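Local coordinates for succinic semialdehyde dehydrogenase (Streptococcus pyogenes MGAS1882, PDB 4YWU), which probably catalyses the NAD(P)+-dependent oxidation of succinic semialdehyde to succinate, as an enzyme of the aldehyde dehydrogenase family, at residues A127-N132 and G202-G207; A259-T264 and E360-V365; T409-I414 and L424-I429. All coordinates share one frame; numbering follows the deposited sequence.

Contact 1 of 3, residues A127-N132 and G202-G207; sequences AVEPWN and GVCLTG. With SSN (4-oxobutanoic acid), chain C.
Thr206 is the residue to start from, because Glu129 and Pro130 both lean on it. Its OG1 gives a hydrogen bond to Glu129 OE1 at 3.1 Å, reaching the oxygen on its syn side and 16° out of the carboxylate plane. The glutamate begins by leaving the partner strand; a bend at chi2 (-49°) folds the carboxylate back over it. With Thr206 OG1 beside the backbone N (chi1 -55°), CG2 is the branch left for the other side, 3.7 Å from Pro130 CD and 3.8 Å from C4 of the bound 4-oxobutanoic acid. The pyrrolidine ring also sits against the Thr206 carbonyl, with CD 3.0 Å from O. Behind this, strands 124-128 and 200-206 run parallel as neighbours in the Rossmann-like sheet of the aldehyde dehydrogenase cofactor domain. Val128 N bonds to Cys204 O, and Thr206 N to Val128 O at 2.8 Å. On one face Val128 and Leu205 lie side by side, CB to CG 3.8 Å; on the other, Cys204 SG touches Ala127 CB. Past the strand, Asn132 ND2 makes a short but bent, weak hydrogen bond to ligand O2 at 2.6 Å, its OD1 being held by Gln137. This asparagine stands where relatives carry the side-chain half of the oxyanion hole.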
loop_
_atom_site.group_PDB
_atom_site.type_symbol
_atom_site.label_atom_id
_atom_site.label_comp_id
_atom_site.label_asym_id
_atom_site.label_seq_id
_atom_site.Cartn_x
_atom_site.Cartn_y
_atom_site.Cartn_z
ATOM N N ALA A 127 -1.713 8.995 -12.200
ATOM C CA ALA A 127 -1.132 7.802 -12.792
ATOM C C ALA A 127 0.024 8.188 -13.694
ATOM O O ALA A 127 -0.102 9.060 -14.540
ATOM C CB ALA A 127 -2.189 7.044 -13.591
ATOM N N VAL A 128 1.161 7.542 -13.493
ATOM C CA VAL A 128 2.339 7.797 -14.307
ATOM C C VAL A 128 2.602 6.493 -15.044
ATOM O O VAL A 128 2.969 5.484 -14.432
ATOM C CB VAL A 128 3.541 8.157 -13.433
ATOM C CG1 VAL A 128 4.757 8.422 -14.303
ATOM C CG2 VAL A 128 3.206 9.377 -12.604
ATOM N N GLU A 129 2.403 6.516 -16.356
ATOM C CA GLU A 129 2.570 5.318 -17.156
ATOM C C GLU A 129 3.714 5.378 -18.161
ATOM O O GLU A 129 4.079 6.452 -18.640
ATOM C CB GLU A 129 1.246 5.003 -17.859
ATOM C CG GLU A 129 0.067 4.807 -16.896
ATOM C CD GLU A 129 0.403 3.850 -15.744
ATOM O OE1 GLU A 129 1.033 2.805 -16.006
ATOM O OE2 GLU A 129 0.034 4.126 -14.577
ATOM N N PRO A 130 4.309 4.214 -18.481
ATOM C CA PRO A 130 5.423 4.098 -19.428
ATOM C C PRO A 130 5.002 3.956 -20.891
ATOM O O PRO A 130 3.820 3.860 -21.208
ATOM C CB PRO A 130 6.155 2.870 -18.922
ATOM C CG PRO A 130 5.012 1.988 -18.541
ATOM C CD PRO A 130 4.099 2.937 -17.778
ATOM N N TRP A 131 5.988 3.912 -21.778
ATOM C CA TRP A 131 5.720 3.810 -23.204
ATOM C C TRP A 131 5.661 2.413 -23.815
ATOM O O TRP A 131 5.107 2.249 -24.898
ATOM C CB TRP A 131 6.753 4.631 -23.981
ATOM C CG TRP A 131 8.165 4.307 -23.595
ATOM C CD1 TRP A 131 8.958 4.997 -22.722
ATOM C CD2 TRP A 131 8.927 3.173 -24.017
ATOM N NE1 TRP A 131 10.164 4.361 -22.572
ATOM C CE2 TRP A 131 10.173 3.237 -23.354
ATOM C CE3 TRP A 131 8.678 2.104 -24.890
ATOM C CZ2 TRP A 131 11.172 2.272 -23.535
ATOM C CZ3 TRP A 131 9.671 1.142 -25.071
ATOM C CH2 TRP A 131 10.902 1.234 -24.395
ATOM N N ASN A 132 6.210 1.403 -23.151
ATOM C CA ASN A 132 6.203 0.070 -23.749
ATOM C C ASN A 132 4.815 -0.515 -24.064
ATOM O O ASN A 132 4.694 -1.424 -24.883
ATOM C CB ASN A 132 7.033 -0.897 -22.894
ATOM C CG ASN A 132 6.382 -1.227 -21.571
ATOM O OD1 ASN A 132 5.838 -0.353 -20.891
ATOM N ND2 ASN A 132 6.452 -2.496 -21.186
ATOM N N GLY A 202 -3.770 9.706 -4.162
ATOM C CA GLY A 202 -2.902 8.558 -4.364
ATOM C C GLY A 202 -2.159 8.529 -5.679
ATOM O O GLY A 202 -2.522 9.239 -6.619
ATOM N N VAL A 203 -1.125 7.692 -5.750
ATOM C CA VAL A 203 -0.314 7.588 -6.957
ATOM C C VAL A 203 0.046 6.168 -7.361
ATOM O O VAL A 203 0.628 5.415 -6.579
ATOM C CB VAL A 203 1.018 8.347 -6.805
ATOM C CG1 VAL A 203 1.701 8.447 -8.150
ATOM C CG2 VAL A 203 0.780 9.724 -6.213
ATOM N N CYS A 204 -0.305 5.805 -8.588
ATOM C CA CYS A 204 0.044 4.489 -9.117
ATOM C C CYS A 204 1.015 4.738 -10.276
ATOM O O CYS A 204 0.648 5.294 -11.320
ATOM C CB CYS A 204 -1.196 3.719 -9.597
ATOM S SG CYS A 204 -2.236 4.575 -10.810
ATOM N N LEU A 205 2.267 4.343 -10.079
ATOM C CA LEU A 205 3.265 4.550 -11.103
ATOM C C LEU A 205 3.810 3.266 -11.702
ATOM O O LEU A 205 3.916 2.243 -11.026
ATOM C CB LEU A 205 4.416 5.384 -10.536
ATOM C CG LEU A 205 5.614 5.665 -11.450
ATOM C CD1 LEU A 205 6.316 6.920 -10.978
ATOM C CD2 LEU A 205 6.571 4.477 -11.456
ATOM N N THR A 206 4.137 3.336 -12.986
ATOM C CA THR A 206 4.718 2.213 -13.702
ATOM C C THR A 206 5.857 2.797 -14.529
ATOM O O THR A 206 5.633 3.672 -15.362
ATOM C CB THR A 206 3.695 1.533 -14.638
ATOM O OG1 THR A 206 2.533 1.156 -13.890
ATOM C CG2 THR A 206 4.293 0.276 -15.252
ATOM N N GLY A 207 7.079 2.337 -14.274
ATOM C CA GLY A 207 8.227 2.844 -15.005
ATOM C C GLY A 207 9.562 2.358 -14.472
ATOM O O GLY A 207 9.699 1.202 -14.070
HETATM C C1 SSN C . 5.204 -4.855 -18.825
HETATM O O1 SSN C . 4.958 -6.099 -18.832
HETATM C C2 SSN C . 4.341 -3.869 -18.053
HETATM O O2 SSN C . 6.182 -4.415 -19.467
HETATM C C3 SSN C . 5.142 -3.140 -16.981
HETATM C C4 SSN C . 4.520 -3.450 -15.623
HETATM O O4 SSN C . 5.185 -3.628 -14.606
#

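Contact 2 of 3, residues A259-T264 and E360-V365; sequences AGQVCT and EIFGPV. With SSN (4-oxobutanoic acid), chain C.
Ala259 turns its carbonyl onto the Gly363-Pro364 peptide: O lies 3.2 Å from Pro364 N, which has no hydrogen to offer, and the proline CD packs against the same oxygen. Gly260 follows with a CA-H...O contact to Gly363 O at 3.6 Å; the backbones pass this close because Gly260 has no CB, which would strike Gly363 O. Its own carbonyl bonds to Arg255, whose guanidinium also takes Ile361 O and Val365 O and so ties both segments to the end of one helix. Gln261, the centre of an inverse gamma turn, sets its CA over the middle of the Phe362 ring, 3.6 Å from the centroid and 13° off the normal, a CH-pi contact; its CB lies 3.5 Å from Phe362 CE2. Phe362 belongs to the Glu-Ile-Phe-Gly-Pro signature of aldehyde dehydrogenases, a loop that in relatives borders the nicotinamide side of the cofactor. Val262 brings CG1 up to O1 of the bound 4-oxobutanoic acid, while its N stands oblique to the phenyl ring. Cys263, at the position of the family's nucleophile, has its N at the ring's edge and gives a fairly straight hydrogen bond to ligand O2, 2.8 Å at 155°. With SG anti to the carbonyl carbon (chi1 -63°), the sulfur reaches the ligand and meets the Phe362 ring obliquely. Thr264 OG1 adds a weak bond to ligand O1 at 3.2 Å.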
loop_
_atom_site.group_PDB
_atom_site.type_symbol
_atom_site.label_atom_id
_atom_site.label_comp_id
_atom_site.label_asym_id
_atom_site.label_seq_id
_atom_site.Cartn_x
_atom_site.Cartn_y
_atom_site.Cartn_z
ATOM N N ALA A 259 10.009 -6.380 -29.069
ATOM C CA ALA A 259 11.458 -6.245 -29.185
ATOM C C ALA A 259 12.200 -6.343 -27.843
ATOM O O ALA A 259 13.242 -5.704 -27.646
ATOM C CB ALA A 259 11.809 -4.933 -29.892
ATOM N N GLY A 260 11.664 -7.139 -26.923
ATOM C CA GLY A 260 12.305 -7.305 -25.629
ATOM C C GLY A 260 12.045 -6.201 -24.617
ATOM O O GLY A 260 12.559 -6.240 -23.495
ATOM N N GLN A 261 11.248 -5.214 -25.007
ATOM C CA GLN A 261 10.928 -4.105 -24.127
ATOM C C GLN A 261 9.679 -4.425 -23.292
ATOM O O GLN A 261 8.659 -3.743 -23.369
ATOM C CB GLN A 261 10.708 -2.842 -24.962
ATOM C CG GLN A 261 11.906 -2.447 -25.816
ATOM C CD GLN A 261 11.556 -1.400 -26.855
ATOM O OE1 GLN A 261 10.684 -1.618 -27.693
ATOM N NE2 GLN A 261 12.230 -0.258 -26.804
ATOM N N VAL A 262 9.770 -5.477 -22.491
ATOM C CA VAL A 262 8.668 -5.898 -21.645
ATOM C C VAL A 262 9.241 -6.198 -20.270
ATOM O O VAL A 262 10.174 -6.986 -20.142
ATOM C CB VAL A 262 8.008 -7.175 -22.197
ATOM C CG1 VAL A 262 6.710 -7.463 -21.462
ATOM C CG2 VAL A 262 7.773 -7.024 -23.680
ATOM N N CYS A 263 8.683 -5.558 -19.247
ATOM C CA CYS A 263 9.143 -5.754 -17.881
ATOM C C CYS A 263 9.117 -7.232 -17.527
ATOM O O CYS A 263 9.942 -7.698 -16.743
ATOM C CB CYS A 263 8.278 -4.950 -16.910
ATOM S SG CYS A 263 8.360 -3.144 -17.172
ATOM N N THR A 264 8.181 -7.973 -18.110
ATOM C CA THR A 264 8.092 -9.408 -17.852
ATOM C C THR A 264 8.712 -10.254 -18.966
ATOM O O THR A 264 8.389 -11.431 -19.131
ATOM C CB THR A 264 6.629 -9.861 -17.614
ATOM O OG1 THR A 264 5.757 -9.168 -18.514
ATOM C CG2 THR A 264 6.219 -9.584 -16.180
ATOM N N GLU A 360 18.936 -5.249 -15.897
ATOM C CA GLU A 360 17.830 -5.609 -16.768
ATOM C C GLU A 360 18.086 -4.968 -18.136
ATOM O O GLU A 360 18.355 -3.769 -18.224
ATOM C CB GLU A 360 16.509 -5.099 -16.176
ATOM C CG GLU A 360 15.461 -4.743 -17.222
ATOM C CD GLU A 360 14.205 -4.128 -16.627
ATOM O OE1 GLU A 360 14.326 -3.338 -15.661
ATOM O OE2 GLU A 360 13.097 -4.421 -17.139
ATOM N N ILE A 361 18.022 -5.762 -19.199
ATOM C CA ILE A 361 18.247 -5.234 -20.544
ATOM C C ILE A 361 16.921 -5.113 -21.283
ATOM O O ILE A 361 16.281 -6.111 -21.606
ATOM C CB ILE A 361 19.216 -6.129 -21.361
ATOM C CG1 ILE A 361 20.601 -6.120 -20.704
ATOM C CG2 ILE A 361 19.327 -5.614 -22.790
ATOM C CD1 ILE A 361 21.629 -7.002 -21.383
ATOM N N PHE A 362 16.520 -3.873 -21.544
ATOM C CA PHE A 362 15.262 -3.594 -22.217
ATOM C C PHE A 362 15.430 -3.609 -23.730
ATOM O O PHE A 362 15.090 -2.648 -24.414
ATOM C CB PHE A 362 14.730 -2.238 -21.747
ATOM C CG PHE A 362 13.268 -2.249 -21.412
ATOM C CD1 PHE A 362 12.761 -3.165 -20.494
ATOM C CD2 PHE A 362 12.389 -1.373 -22.038
ATOM C CE1 PHE A 362 11.407 -3.216 -20.206
ATOM C CE2 PHE A 362 11.027 -1.418 -21.756
ATOM C CZ PHE A 362 10.538 -2.346 -20.836
ATOM N N GLY A 363 15.960 -4.712 -24.245
ATOM C CA GLY A 363 16.176 -4.844 -25.673
ATOM C C GLY A 363 16.104 -6.301 -26.086
ATOM O O GLY A 363 15.877 -7.163 -25.234
ATOM N N PRO A 364 16.303 -6.615 -27.378
ATOM C CA PRO A 364 16.254 -7.989 -27.896
ATOM C C PRO A 364 17.519 -8.794 -27.574
ATOM O O PRO A 364 18.177 -9.316 -28.474
ATOM C CB PRO A 364 16.074 -7.771 -29.393
ATOM C CG PRO A 364 16.942 -6.553 -29.628
ATOM C CD PRO A 364 16.576 -5.651 -28.464
ATOM N N VAL A 365 17.839 -8.911 -26.289
ATOM C CA VAL A 365 19.040 -9.617 -25.883
ATOM C C VAL A 365 18.830 -10.851 -25.023
ATOM O O VAL A 365 18.519 -10.752 -23.835
ATOM C CB VAL A 365 19.993 -8.675 -25.126
ATOM C CG1 VAL A 365 21.336 -9.352 -24.924
ATOM C CG2 VAL A 365 20.148 -7.379 -25.890
HETATM C C1 SSN C . 5.204 -4.855 -18.825
HETATM O O1 SSN C . 4.958 -6.099 -18.832
HETATM C C2 SSN C . 4.341 -3.869 -18.053
HETATM O O2 SSN C . 6.182 -4.415 -19.467
HETATM C C3 SSN C . 5.142 -3.140 -16.981
HETATM C C4 SSN C . 4.520 -3.450 -15.623
HETATM O O4 SSN C . 5.185 -3.628 -14.606
#

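Contact 3 of 3, residues T409-I414 and L424-I429; sequences TGMSFI and LPFGGI. With SSN (4-oxobutanoic acid), chain C.
Gly427 O is the polar atom around which several groups of the other segment gather, all through carbon: Gly410 CA makes a CA-H...O contact at 3.4 Å, and Met411 CE lies 3.6 Å away. Gly410 and Gly428 pass nearly backbone to backbone, CA to CA 3.9 Å. Beside them Met411 sends its thioether over one face of Phe426. The bend at chi3 (-82°) lays the end of the chain flat on the ring, with SD 3.9 Å and CE 3.8 Å from the centroid, both close to the normal: a Met-aromatic contact joined by a CH-pi one. Phe426 opens the Phe-Gly-Gly run of the Pro-Phe-Gly-Gly signature common in aldehyde dehydrogenases, and its CE1 stands 3.5 Å from O4 of the bound 4-oxobutanoic acid, which meets the ring obliquely. Arg140 makes a cation-pi contact with the same ring. Strand 411-414 is the last of its sheet within the chain, yet it pairs in parallel with a strand of the second subunit, where His450 of that subunit also bonds to Ser412 OG. A water bridges Gly410 O and Pro425 O weakly, and Ile429 CD1 reaches Thr409 N at 3.9 Å.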
loop_
_atom_site.group_PDB
_atom_site.type_symbol
_atom_site.label_atom_id
_atom_site.label_comp_id
_atom_site.label_asym_id
_atom_site.label_seq_id
_atom_site.Cartn_x
_atom_site.Cartn_y
_atom_site.Cartn_z
ATOM N N THR A 409 9.441 -14.049 -6.377
ATOM C CA THR A 409 8.933 -13.212 -7.450
ATOM C C THR A 409 7.431 -13.005 -7.276
ATOM O O THR A 409 6.794 -13.683 -6.471
ATOM C CB THR A 409 9.224 -13.870 -8.811
ATOM O OG1 THR A 409 8.983 -12.931 -9.857
ATOM C CG2 THR A 409 8.346 -15.090 -9.015
ATOM N N GLY A 410 6.864 -12.065 -8.024
ATOM C CA GLY A 410 5.434 -11.804 -7.919
ATOM C C GLY A 410 4.543 -12.682 -8.792
ATOM O O GLY A 410 3.406 -12.973 -8.427
ATOM N N MET A 411 5.063 -13.110 -9.943
ATOM C CA MET A 411 4.312 -13.945 -10.880
ATOM C C MET A 411 5.169 -15.068 -11.455
ATOM O O MET A 411 6.351 -14.870 -11.743
ATOM C CB MET A 411 3.796 -13.093 -12.043
ATOM C CG MET A 411 2.961 -11.897 -11.631
ATOM S SD MET A 411 2.791 -10.711 -12.976
ATOM C CE MET A 411 4.327 -9.813 -12.819
ATOM N N SER A 412 4.558 -16.239 -11.624
ATOM C CA SER A 412 5.225 -17.409 -12.193
ATOM C C SER A 412 4.359 -17.990 -13.301
ATOM O O SER A 412 3.186 -18.318 -13.083
ATOM C CB SER A 412 5.465 -18.497 -11.140
ATOM O OG SER A 412 6.593 -18.208 -10.339
ATOM N N PHE A 413 4.947 -18.124 -14.483
ATOM C CA PHE A 413 4.250 -18.655 -15.637
ATOM C C PHE A 413 4.768 -20.038 -15.958
ATOM O O PHE A 413 5.949 -20.221 -16.240
ATOM C CB PHE A 413 4.455 -17.713 -16.809
ATOM C CG PHE A 413 4.007 -16.316 -16.520
ATOM C CD1 PHE A 413 2.651 -16.021 -16.395
ATOM C CD2 PHE A 413 4.936 -15.297 -16.339
ATOM C CE1 PHE A 413 2.227 -14.729 -16.094
ATOM C CE2 PHE A 413 4.519 -13.992 -16.037
ATOM C CZ PHE A 413 3.162 -13.711 -15.915
ATOM N N ILE A 414 3.872 -21.011 -15.907
ATOM C CA ILE A 414 4.239 -22.391 -16.169
ATOM C C ILE A 414 4.166 -22.715 -17.660
ATOM O O ILE A 414 3.159 -22.442 -18.314
ATOM C CB ILE A 414 3.310 -23.351 -15.406
ATOM C CG1 ILE A 414 3.142 -22.883 -13.952
ATOM C CG2 ILE A 414 3.863 -24.763 -15.479
ATOM C CD1 ILE A 414 4.408 -22.877 -13.134
ATOM N N LEU A 424 -6.179 -11.657 -13.692
ATOM C CA LEU A 424 -4.932 -12.023 -13.028
ATOM C C LEU A 424 -4.193 -10.823 -12.437
ATOM O O LEU A 424 -3.971 -9.814 -13.110
ATOM C CB LEU A 424 -4.001 -12.744 -14.005
ATOM C CG LEU A 424 -4.521 -14.034 -14.639
ATOM C CD1 LEU A 424 -3.548 -14.516 -15.709
ATOM C CD2 LEU A 424 -4.706 -15.084 -13.566
ATOM N N PRO A 425 -3.805 -10.926 -11.161
ATOM C CA PRO A 425 -3.082 -9.843 -10.490
ATOM C C PRO A 425 -1.681 -9.679 -11.072
ATOM O O PRO A 425 -0.979 -10.665 -11.316
ATOM C CB PRO A 425 -3.062 -10.294 -9.029
ATOM C CG PRO A 425 -3.079 -11.795 -9.140
ATOM C CD PRO A 425 -4.084 -12.036 -10.232
ATOM N N PHE A 426 -1.283 -8.431 -11.297
ATOM C CA PHE A 426 0.027 -8.146 -11.858
ATOM C C PHE A 426 0.836 -7.316 -10.874
ATOM O O PHE A 426 0.353 -6.307 -10.361
ATOM C CB PHE A 426 -0.143 -7.398 -13.180
ATOM C CG PHE A 426 1.093 -7.375 -14.035
ATOM C CD1 PHE A 426 2.189 -6.587 -13.686
ATOM C CD2 PHE A 426 1.153 -8.125 -15.205
ATOM C CE1 PHE A 426 3.327 -6.546 -14.493
ATOM C CE2 PHE A 426 2.285 -8.092 -16.019
ATOM C CZ PHE A 426 3.371 -7.301 -15.664
ATOM N N GLY A 427 2.065 -7.746 -10.603
ATOM C CA GLY A 427 2.906 -7.011 -9.673
ATOM C C GLY A 427 4.067 -7.847 -9.179
ATOM O O GLY A 427 4.067 -9.060 -9.344
ATOM N N GLY A 428 5.059 -7.210 -8.569
ATOM C CA GLY A 428 6.198 -7.964 -8.078
ATOM C C GLY A 428 6.716 -7.496 -6.734
ATOM O O GLY A 428 6.058 -6.702 -6.052
ATOM N N ILE A 429 7.894 -7.997 -6.354
ATOM C CA ILE A 429 8.538 -7.633 -5.086
ATOM C C ILE A 429 9.908 -7.014 -5.358
ATOM O O ILE A 429 10.265 -6.761 -6.511
ATOM C CB ILE A 429 8.740 -8.860 -4.166
ATOM C CG1 ILE A 429 9.646 -9.884 -4.849
ATOM C CG2 ILE A 429 7.402 -9.495 -3.840
ATOM C CD1 ILE A 429 9.975 -11.061 -3.981
HETATM C C1 SSN C . 5.204 -4.855 -18.825
HETATM O O1 SSN C . 4.958 -6.099 -18.832
HETATM C C2 SSN C . 4.341 -3.869 -18.053
HETATM O O2 SSN C . 6.182 -4.415 -19.467
HETATM C C3 SSN C . 5.142 -3.140 -16.981
HETATM C C4 SSN C . 4.520 -3.450 -15.623
HETATM O O4 SSN C . 5.185 -3.628 -14.606
HETATM O O HOH W 1 0.892 -10.588 -8.886
#

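In the fold
All three contacts are buried, and all three border the same bound 4-oxobutanoic acid from different parts of the fold. Contact 1 is regular sheet, zipped by backbone hydrogen bonds; contacts 2 and 3 have none between their segments and rely on aromatic rings, CA-H...O contacts and glycines. Contact 2 joins two loops, whereas contact 3 sets a loop against a strand that continues the sheet into the second subunit. Contacts 1 and 2 touch where Trp131 packs on Gln261 and Phe362, and Asn132 and Cys263 share ligand O2. Contacts 2 and 3 meet through Thr264 against Phe426 and Met411. Contacts 1 and 3 do not touch, their nearest atoms about 7 Å apart.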